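Local coordinates for protein pyocin-S2 (Pseudomonas aeruginosa, PDB 4QKO) that breaks down the chromosomal DNA of sensitive cells through its C-terminal nuclease domain, the part in this chain, and also blocks their lipid synthesis, at residues G19-A24 with L118-P123; A38-G43 with W57-N62; K47-F52 with I98-K103. All coordinates share one frame; numbering follows the deposited sequence.

Contact 1: residues G19-A24 with L118-P123; sequences GNWLGA and LVAVTP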
loop_
_atom_site.group_PDB
_atom_site.type_symbol
_atom_site.label_atom_id
_atom_site.label_comp_id
_atom_site.label_asym_id
_atom_site.label_seq_id
_atom_site.Cartn_x
_atom_site.Cartn_y
_atom_site.Cartn_z
ATOM N N GLY B 19 11.967 11.673 -8.017
ATOM C CA GLY B 19 11.332 11.926 -6.721
ATOM C C GLY B 19 9.867 11.480 -6.583
ATOM O O GLY B 19 9.298 11.601 -5.497
ATOM N N ASN B 20 9.218 11.021 -7.643
ATOM C CA ASN B 20 7.857 10.480 -7.483
ATOM C C ASN B 20 7.756 9.152 -8.235
ATOM O O ASN B 20 7.081 9.018 -9.273
ATOM C CB ASN B 20 6.870 11.514 -8.010
ATOM C CG ASN B 20 5.439 11.062 -7.921
ATOM O OD1 ASN B 20 5.105 10.223 -7.102
ATOM N ND2 ASN B 20 4.584 11.598 -8.799
ATOM N N TRP B 21 8.490 8.137 -7.752
ATOM C CA TRP B 21 8.588 6.867 -8.445
ATOM C C TRP B 21 7.279 6.254 -8.863
ATOM O O TRP B 21 7.067 5.923 -10.056
ATOM C CB TRP B 21 9.434 5.918 -7.584
ATOM C CG TRP B 21 9.434 4.504 -7.956
ATOM C CD1 TRP B 21 9.658 3.987 -9.185
ATOM C CD2 TRP B 21 9.220 3.396 -7.079
ATOM N NE1 TRP B 21 9.545 2.634 -9.139
ATOM C CE2 TRP B 21 9.293 2.231 -7.867
ATOM C CE3 TRP B 21 8.967 3.273 -5.692
ATOM C CZ2 TRP B 21 9.109 0.940 -7.337
ATOM C CZ3 TRP B 21 8.830 1.997 -5.162
ATOM C CH2 TRP B 21 8.887 0.848 -5.968
ATOM N N LEU B 22 6.384 6.113 -7.908
ATOM C CA LEU B 22 5.102 5.442 -8.105
ATOM C C LEU B 22 4.060 6.281 -8.857
ATOM O O LEU B 22 3.044 5.747 -9.289
ATOM C CB LEU B 22 4.522 4.866 -6.799
ATOM C CG LEU B 22 5.377 3.695 -6.283
ATOM C CD1 LEU B 22 4.748 3.076 -5.067
ATOM C CD2 LEU B 22 5.729 2.600 -7.286
ATOM N N GLY B 23 4.387 7.514 -9.137
ATOM C CA GLY B 23 3.577 8.330 -10.103
ATOM C C GLY B 23 3.481 7.619 -11.442
ATOM O O GLY B 23 2.431 7.680 -12.103
ATOM N N ALA B 24 4.546 6.907 -11.854
ATOM C CA ALA B 24 4.527 6.122 -13.106
ATOM C C ALA B 24 3.677 4.833 -13.076
ATOM O O ALA B 24 3.455 4.197 -14.124
ATOM C CB ALA B 24 5.967 5.801 -13.592
ATOM N N LEU B 118 10.315 -6.627 -14.511
ATOM C CA LEU B 118 9.289 -6.235 -13.543
ATOM C C LEU B 118 8.881 -4.777 -13.620
ATOM O O LEU B 118 9.683 -3.896 -13.855
ATOM C CB LEU B 118 9.805 -6.540 -12.181
ATOM C CG LEU B 118 10.229 -7.970 -11.976
ATOM C CD1 LEU B 118 10.688 -8.072 -10.573
ATOM C CD2 LEU B 118 9.119 -8.941 -12.240
ATOM N N VAL B 119 7.596 -4.557 -13.436
ATOM C CA VAL B 119 7.050 -3.202 -13.202
ATOM C C VAL B 119 6.088 -3.158 -11.990
ATOM O O VAL B 119 5.420 -4.129 -11.672
ATOM C CB VAL B 119 6.299 -2.641 -14.419
ATOM C CG1 VAL B 119 7.255 -2.132 -15.480
ATOM C CG2 VAL B 119 5.389 -3.664 -15.027
ATOM N N ALA B 120 5.972 -1.988 -11.340
ATOM C CA ALA B 120 5.032 -1.786 -10.276
ATOM C C ALA B 120 3.907 -1.030 -10.959
ATOM O O ALA B 120 4.169 0.006 -11.587
ATOM C CB ALA B 120 5.605 -0.953 -9.140
ATOM N N VAL B 121 2.699 -1.566 -10.787
ATOM C CA VAL B 121 1.470 -0.953 -11.336
ATOM C C VAL B 121 0.364 -0.823 -10.325
ATOM O O VAL B 121 0.215 -1.647 -9.434
ATOM C CB VAL B 121 0.921 -1.743 -12.511
ATOM C CG1 VAL B 121 1.806 -1.455 -13.722
ATOM C CG2 VAL B 121 0.921 -3.224 -12.247
ATOM N N THR B 122 -0.484 0.172 -10.535
ATOM C CA THR B 122 -1.701 0.199 -9.744
ATOM C C THR B 122 -2.688 -0.800 -10.318
ATOM O O THR B 122 -2.594 -1.148 -11.504
ATOM C CB THR B 122 -2.366 1.569 -9.772
ATOM O OG1 THR B 122 -2.878 1.834 -11.085
ATOM C CG2 THR B 122 -1.430 2.646 -9.374
ATOM N N PRO B 123 -3.675 -1.231 -9.504
ATOM C CA PRO B 123 -4.780 -2.078 -9.985
ATOM C C PRO B 123 -5.550 -1.472 -11.174
ATOM O O PRO B 123 -5.801 -2.151 -12.205
ATOM C CB PRO B 123 -5.649 -2.228 -8.733
ATOM C CG PRO B 123 -4.594 -2.237 -7.660
ATOM C CD PRO B 123 -3.718 -1.083 -8.034
#
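Leu22 and Trp21 both reach across to a single methyl group, that of Ala120. The closer approach is made by one branch of the leucine, with Leu22 CD2 4.0 Å from Ala120 CB. Trp21 offers the benzo part of its indole: its CZ2 stays 4.4 Å from Ala120 CB, and the methyl lies obliquely to the ring. The two side chains are packed against each other as well, since Leu22 CD2 sits 3.4 Å above the indole plane, over its centre. With CG anti to the carbonyl carbon (chi1 -68°), the leucine folds back toward its neighbour's ring. A hydrogen bond from Trp21 NE1 to Pro32 O helps fix the rotation of the indole, which also rests on Phe56 of helix 49-62.

Ala120 belongs to the middle strand of a three-stranded antiparallel sheet, and this strand is probably the second of the beta-beta-alpha-metal motif of HNH nucleases. Val121, the next residue, points away from the 19-24 segment and packs on His101. Thr122 then caps the following helix, its OG1 bonding to Arg125 N.

The tight part ends at Trp21: Gly19 and Asn20 are exposed to solvent and do not touch 118-123. Asn20 O accepts from Gly23 N at 3.1 Å as the 3-10 turn begins.

Contact 2: residues A38-G43 with W57-N62; sequences ADKLRG and WIAVAN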
loop_
_atom_site.group_PDB
_atom_site.type_symbol
_atom_site.label_atom_id
_atom_site.label_comp_id
_atom_site.label_asym_id
_atom_site.label_seq_id
_atom_site.Cartn_x
_atom_site.Cartn_y
_atom_site.Cartn_z
ATOM N N ALA B 38 17.037 -2.983 -7.333
ATOM C CA ALA B 38 17.657 -4.042 -8.108
ATOM C C ALA B 38 19.049 -4.397 -7.591
ATOM O O ALA B 38 19.364 -5.569 -7.477
ATOM C CB ALA B 38 17.763 -3.686 -9.550
ATOM N N ASP B 39 19.833 -3.390 -7.244
ATOM C CA ASP B 39 21.138 -3.598 -6.644
ATOM C C ASP B 39 21.037 -4.303 -5.310
ATOM O O ASP B 39 21.748 -5.281 -5.040
ATOM C CB ASP B 39 21.847 -2.277 -6.360
ATOM C CG ASP B 39 22.351 -1.512 -7.613
ATOM O OD1 ASP B 39 22.460 -2.112 -8.716
ATOM O OD2 ASP B 39 22.616 -0.263 -7.461
ATOM N N LYS B 40 20.205 -3.779 -4.410
ATOM C CA LYS B 40 20.098 -4.339 -3.053
ATOM C C LYS B 40 19.718 -5.830 -3.097
ATOM O O LYS B 40 20.183 -6.652 -2.288
ATOM C CB LYS B 40 19.119 -3.485 -2.260
ATOM C CG LYS B 40 18.834 -3.880 -0.846
ATOM C CD LYS B 40 20.052 -3.837 0.059
ATOM C CE LYS B 40 20.627 -2.430 0.254
ATOM N NZ LYS B 40 21.708 -2.441 1.316
ATOM N N LEU B 41 18.864 -6.197 -4.037
ATOM C CA LEU B 41 18.398 -7.529 -4.161
ATOM C C LEU B 41 19.248 -8.469 -5.005
ATOM O O LEU B 41 18.957 -9.634 -4.973
ATOM C CB LEU B 41 16.960 -7.588 -4.699
ATOM C CG LEU B 41 15.951 -6.868 -3.822
ATOM C CD1 LEU B 41 14.642 -6.962 -4.547
ATOM C CD2 LEU B 41 15.794 -7.342 -2.386
ATOM N N ARG B 42 20.212 -7.963 -5.755
ATOM C CA ARG B 42 20.926 -8.718 -6.785
ATOM C C ARG B 42 21.588 -9.948 -6.164
ATOM O O ARG B 42 22.245 -9.828 -5.141
ATOM C CB ARG B 42 21.947 -7.797 -7.495
ATOM C CG ARG B 42 22.719 -8.532 -8.596
ATOM C CD ARG B 42 23.480 -7.615 -9.511
ATOM N NE ARG B 42 22.593 -6.662 -10.096
ATOM C CZ ARG B 42 22.578 -5.367 -9.855
ATOM N NH1 ARG B 42 23.443 -4.827 -8.996
ATOM N NH2 ARG B 42 21.633 -4.610 -10.457
ATOM N N GLY B 43 21.315 -11.135 -6.710
ATOM C CA GLY B 43 21.934 -12.366 -6.204
ATOM C C GLY B 43 21.185 -13.009 -5.043
ATOM O O GLY B 43 21.448 -14.168 -4.712
ATOM N N TRP B 57 9.493 -4.928 -0.821
ATOM C CA TRP B 57 8.980 -3.767 -0.100
ATOM C C TRP B 57 9.769 -3.378 1.163
ATOM O O TRP B 57 9.854 -2.236 1.531
ATOM C CB TRP B 57 7.480 -3.933 0.213
ATOM C CG TRP B 57 6.730 -3.910 -1.055
ATOM C CD1 TRP B 57 6.077 -4.947 -1.588
ATOM C CD2 TRP B 57 6.562 -2.817 -1.961
ATOM N NE1 TRP B 57 5.526 -4.585 -2.833
ATOM C CE2 TRP B 57 5.764 -3.263 -3.024
ATOM C CE3 TRP B 57 6.987 -1.489 -1.966
ATOM C CZ2 TRP B 57 5.418 -2.433 -4.100
ATOM C CZ3 TRP B 57 6.637 -0.675 -3.021
ATOM C CH2 TRP B 57 5.895 -1.116 -4.049
ATOM N N ILE B 58 10.399 -4.342 1.808
ATOM C CA ILE B 58 11.285 -3.980 2.937
ATOM C C ILE B 58 12.474 -3.153 2.450
ATOM O O ILE B 58 12.822 -2.157 3.070
ATOM C CB ILE B 58 11.750 -5.245 3.699
ATOM C CG1 ILE B 58 10.579 -5.787 4.545
ATOM C CG2 ILE B 58 12.966 -4.927 4.554
ATOM C CD1 ILE B 58 10.646 -7.311 4.758
ATOM N N ALA B 59 13.009 -3.512 1.306
ATOM C CA ALA B 59 14.127 -2.785 0.699
ATOM C C ALA B 59 13.762 -1.368 0.320
ATOM O O ALA B 59 14.514 -0.428 0.522
ATOM C CB ALA B 59 14.646 -3.533 -0.509
ATOM N N VAL B 60 12.584 -1.225 -0.280
ATOM C CA VAL B 60 12.046 0.127 -0.549
ATOM C C VAL B 60 11.941 0.992 0.704
ATOM O O VAL B 60 12.440 2.188 0.741
ATOM C CB VAL B 60 10.683 0.019 -1.234
ATOM C CG1 VAL B 60 10.070 1.397 -1.413
ATOM C CG2 VAL B 60 10.882 -0.624 -2.586
ATOM N N ALA B 61 11.331 0.409 1.726
ATOM C CA ALA B 61 11.077 1.140 2.964
ATOM C C ALA B 61 12.383 1.560 3.699
ATOM O O ALA B 61 12.412 2.614 4.347
ATOM C CB ALA B 61 10.193 0.320 3.890
ATOM N N ASN B 62 13.444 0.769 3.537
ATOM C CA ASN B 62 14.801 1.098 4.057
ATOM C C ASN B 62 15.649 1.981 3.168
ATOM O O ASN B 62 16.725 2.370 3.556
ATOM C CB ASN B 62 15.623 -0.176 4.263
ATOM C CG ASN B 62 15.115 -1.045 5.410
ATOM O OD1 ASN B 62 14.469 -0.574 6.341
ATOM N ND2 ASN B 62 15.453 -2.353 5.348
#
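Lys40 and Leu41 meet Ala59 where helix 35-41 of the DNase domain, near its C-terminal end, comes up against helix 49-62. The backbones come nearest at Lys40 and Ala59, whose CA atoms are 7.2 Å apart, and the small side chain of Ala59 is consistent with this close approach. No hydrogen bond crosses the interface.

Along the first segment, Ala38 is buried and turns to Met115 in place of the partner helix. Asp39 lies on the solvent side and is engaged by Arg42 one turn later. Lys40 points toward helix 49-62 and contributes the root of its aliphatic chain: Lys40 CG lies 4.2 Å from Ala59 CB. CG is anti to the backbone N (chi1 179°), whereas the next torsion bends the chain (chi2 62°) and carries the ammonium beyond the contact. Leu41 is the buried partner, with its CD2 4.4 Å from Ala59 CB, so that the methyl is touched by one exposed and one sheltered side chain. Behind Ala59, Val60 and Ala61 turn to Met78 of helix 72-78.

At Arg42, already in the loop beyond the helix, the guanidinium grips Asp39 end-on, and NH2 also donates to Gly12 O. Arg42 NH1 is 2.9 Å from Asp39 OD1 in a salt bridge, and Arg42 NH2 donates to the same OD1 over 3.2 Å, with that oxygen lying in the guanidinium plane.

Contact 3: residues K47-F52 with I98-K103; sequences KNWRDF and IEIHHK. With MG (magnesium ion), chain O.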
loop_
_atom_site.group_PDB
_atom_site.type_symbol
_atom_site.label_atom_id
_atom_site.label_comp_id
_atom_site.label_asym_id
_atom_site.label_seq_id
_atom_site.Cartn_x
_atom_site.Cartn_y
_atom_site.Cartn_z
ATOM N N LYS B 47 12.378 -18.356 -2.176
ATOM C CA LYS B 47 11.704 -19.678 -2.280
ATOM C C LYS B 47 10.414 -19.618 -3.116
ATOM O O LYS B 47 10.044 -20.596 -3.774
ATOM C CB LYS B 47 11.476 -20.346 -0.903
ATOM C CG LYS B 47 10.831 -19.527 0.187
ATOM C CD LYS B 47 10.582 -20.387 1.424
ATOM C CE LYS B 47 9.310 -21.234 1.324
ATOM N NZ LYS B 47 9.388 -22.492 2.132
ATOM N N ASN B 48 9.776 -18.460 -3.160
ATOM C CA ASN B 48 8.505 -18.321 -3.796
ATOM C C ASN B 48 8.242 -16.836 -3.975
ATOM O O ASN B 48 8.992 -16.029 -3.466
ATOM C CB ASN B 48 7.398 -18.901 -2.913
ATOM C CG ASN B 48 7.459 -18.390 -1.471
ATOM O OD1 ASN B 48 7.681 -17.214 -1.210
ATOM N ND2 ASN B 48 7.281 -19.305 -0.513
ATOM N N TRP B 49 7.173 -16.492 -4.680
ATOM C CA TRP B 49 6.889 -15.080 -4.999
ATOM C C TRP B 49 6.606 -14.201 -3.756
ATOM O O TRP B 49 7.010 -13.061 -3.731
ATOM C CB TRP B 49 5.724 -14.967 -5.974
ATOM C CG TRP B 49 5.503 -13.526 -6.391
ATOM C CD1 TRP B 49 4.571 -12.667 -5.909
ATOM C CD2 TRP B 49 6.270 -12.792 -7.348
ATOM N NE1 TRP B 49 4.699 -11.471 -6.498
ATOM C CE2 TRP B 49 5.721 -11.516 -7.414
ATOM C CE3 TRP B 49 7.351 -13.115 -8.190
ATOM C CZ2 TRP B 49 6.230 -10.521 -8.264
ATOM C CZ3 TRP B 49 7.846 -12.156 -9.051
ATOM C CH2 TRP B 49 7.283 -10.858 -9.093
ATOM N N ARG B 50 5.903 -14.722 -2.751
ATOM C CA ARG B 50 5.622 -13.925 -1.559
ATOM C C ARG B 50 6.889 -13.566 -0.785
ATOM O O ARG B 50 7.001 -12.473 -0.241
ATOM C CB ARG B 50 4.649 -14.650 -0.644
ATOM C CG ARG B 50 3.190 -14.510 -1.042
ATOM C CD ARG B 50 2.473 -13.360 -0.334
ATOM N NE ARG B 50 2.040 -12.365 -1.303
ATOM C CZ ARG B 50 1.924 -12.602 -2.603
ATOM N NH1 ARG B 50 2.158 -13.811 -3.090
ATOM N NH2 ARG B 50 1.534 -11.639 -3.408
ATOM N N ASP B 51 7.854 -14.480 -0.752
ATOM C CA ASP B 51 9.151 -14.179 -0.218
ATOM C C ASP B 51 9.825 -12.972 -0.974
ATOM O O ASP B 51 10.392 -12.069 -0.346
ATOM C CB ASP B 51 9.950 -15.484 -0.340
ATOM C CG ASP B 51 11.284 -15.424 0.278
ATOM O OD1 ASP B 51 11.553 -14.473 1.025
ATOM O OD2 ASP B 51 12.086 -16.387 0.029
ATOM N N PHE B 52 9.842 -12.994 -2.300
ATOM C CA PHE B 52 10.391 -11.917 -3.066
ATOM C C PHE B 52 9.698 -10.579 -2.761
ATOM O O PHE B 52 10.351 -9.590 -2.543
ATOM C CB PHE B 52 10.233 -12.196 -4.528
ATOM C CG PHE B 52 10.422 -10.997 -5.400
ATOM C CD1 PHE B 52 11.646 -10.428 -5.556
ATOM C CD2 PHE B 52 9.354 -10.470 -6.098
ATOM C CE1 PHE B 52 11.811 -9.356 -6.363
ATOM C CE2 PHE B 52 9.494 -9.365 -6.887
ATOM C CZ PHE B 52 10.718 -8.804 -7.028
ATOM N N ILE B 98 -0.382 -1.649 -4.565
ATOM C CA ILE B 98 0.540 -1.742 -5.669
ATOM C C ILE B 98 0.841 -3.235 -5.955
ATOM O O ILE B 98 1.107 -4.081 -5.017
ATOM C CB ILE B 98 1.850 -1.013 -5.390
ATOM C CG1 ILE B 98 1.727 0.545 -5.358
ATOM C CG2 ILE B 98 2.892 -1.365 -6.406
ATOM C CD1 ILE B 98 1.446 1.212 -6.707
ATOM N N GLU B 99 0.831 -3.555 -7.244
ATOM C CA GLU B 99 1.127 -4.903 -7.728
ATOM C C GLU B 99 2.374 -4.920 -8.601
ATOM O O GLU B 99 2.639 -4.003 -9.323
ATOM C CB GLU B 99 -0.070 -5.499 -8.507
ATOM C CG GLU B 99 -1.337 -5.596 -7.641
ATOM C CD GLU B 99 -2.651 -5.870 -8.425
ATOM O OE1 GLU B 99 -2.609 -5.992 -9.669
ATOM O OE2 GLU B 99 -3.743 -5.945 -7.796
ATOM N N ILE B 100 3.120 -6.024 -8.561
ATOM C CA ILE B 100 4.281 -6.231 -9.431
ATOM C C ILE B 100 3.917 -7.224 -10.526
ATOM O O ILE B 100 3.482 -8.343 -10.196
ATOM C CB ILE B 100 5.444 -6.745 -8.579
ATOM C CG1 ILE B 100 5.873 -5.618 -7.657
ATOM C CG2 ILE B 100 6.648 -7.134 -9.421
ATOM C CD1 ILE B 100 6.882 -6.004 -6.610
ATOM N N HIS B 101 4.030 -6.766 -11.787
ATOM C CA HIS B 101 3.612 -7.463 -13.060
ATOM C C HIS B 101 4.906 -7.775 -13.828
ATOM O O HIS B 101 5.884 -7.017 -13.725
ATOM C CB HIS B 101 2.652 -6.502 -13.846
ATOM C CG HIS B 101 2.639 -6.567 -15.381
ATOM N ND1 HIS B 101 1.639 -7.201 -16.109
ATOM C CD2 HIS B 101 3.391 -5.914 -16.310
ATOM C CE1 HIS B 101 1.842 -7.021 -17.407
ATOM N NE2 HIS B 101 2.894 -6.235 -17.556
ATOM N N HIS B 102 4.868 -8.853 -14.605
ATOM C CA HIS B 102 5.959 -9.193 -15.494
ATOM C C HIS B 102 5.701 -8.602 -16.865
ATOM O O HIS B 102 4.632 -8.779 -17.443
ATOM C CB HIS B 102 6.047 -10.701 -15.582
ATOM C CG HIS B 102 6.614 -11.323 -14.352
ATOM N ND1 HIS B 102 5.848 -11.591 -13.237
ATOM C CD2 HIS B 102 7.888 -11.602 -14.001
ATOM C CE1 HIS B 102 6.612 -12.089 -12.281
ATOM N NE2 HIS B 102 7.856 -12.107 -12.720
ATOM N N LYS B 103 6.656 -7.910 -17.431
ATOM C CA LYS B 103 6.470 -7.356 -18.777
ATOM C C LYS B 103 6.396 -8.422 -19.860
ATOM O O LYS B 103 5.523 -8.364 -20.724
ATOM C CB LYS B 103 7.576 -6.384 -19.117
ATOM C CG LYS B 103 7.790 -5.353 -18.042
ATOM C CD LYS B 103 8.322 -4.061 -18.623
ATOM C CE LYS B 103 9.804 -4.115 -18.831
ATOM N NZ LYS B 103 10.143 -3.213 -19.969
HETATM MG MG MG O . 0.549 -8.567 -14.791
HETATM O O HOH W 1 1.946 -10.112 -14.397
#
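Trp49, the residue most covered by this contact, meets Ile100 and His102 of the facing strand with the outer rim of its six-membered ring, CZ2 toward the first and CZ3 and CH2 toward the second. Its CG is anti to the backbone N (chi1 -175°), which extends the indole from the first turn of helix 49-62 toward strand 99-102. Ile100 meets the ring at its edge, close to the ring plane, with Trp49 CZ2 3.6 Å from Ile100 CG2. Phe52 CD2 lies over one indole face, toward its rim, and the phenylalanine ring also touches Ile100 CD1.

His102 comes from the opposite direction. Its CE1 is 3.5 Å from Trp49 CZ3, which lies at the edge of the imidazole near the imidazole plane. The two rings are inclined at 52°, an oblique pairing that is neither a stack nor a T-shape. The imidazole is tethered by a hydrogen bond from His102 NE2 to Val112 O, so its orientation does not depend on the tryptophan alone. Trp49 also makes a cation-pi interaction with Arg4. At the start of the helix, Asn48 is the N-cap: its OD1 accepts from Asp51 N at 2.8 Å.

His101, between these two strand residues, points away from the helix and holds magnesium through ND1 at 2.2 Å; His126 is a further ligand. A water bound to the metal accepts from His102 N over 3.2 Å. The first strand of a probable beta-beta-alpha-metal motif therefore has an aromatic and aliphatic side and a metal-binding side, and packing against Trp49 probably helps position the backbone that carries His101.

From the N terminus, the 19-24 segment finds its partner last, at 118-123, so contact 1 closes a long loop in which contacts 2 and 3 are both nested. Contact 2 closes a short one, from helix 35-41 to the later turns of helix 49-62. Contact 3 starts inside that loop, at 47-52, and runs beyond it to strand 99-102; contacts 2 and 3 therefore cross, sharing helix 49-62. Trp21 packs on Trp57 and Val60, tying contact 1 to that helix, while Leu41 touches Phe52 between contacts 2 and 3. Backbone pairing of strands 99-102 and 118-121 joins contacts 1 and 3 within one sheet.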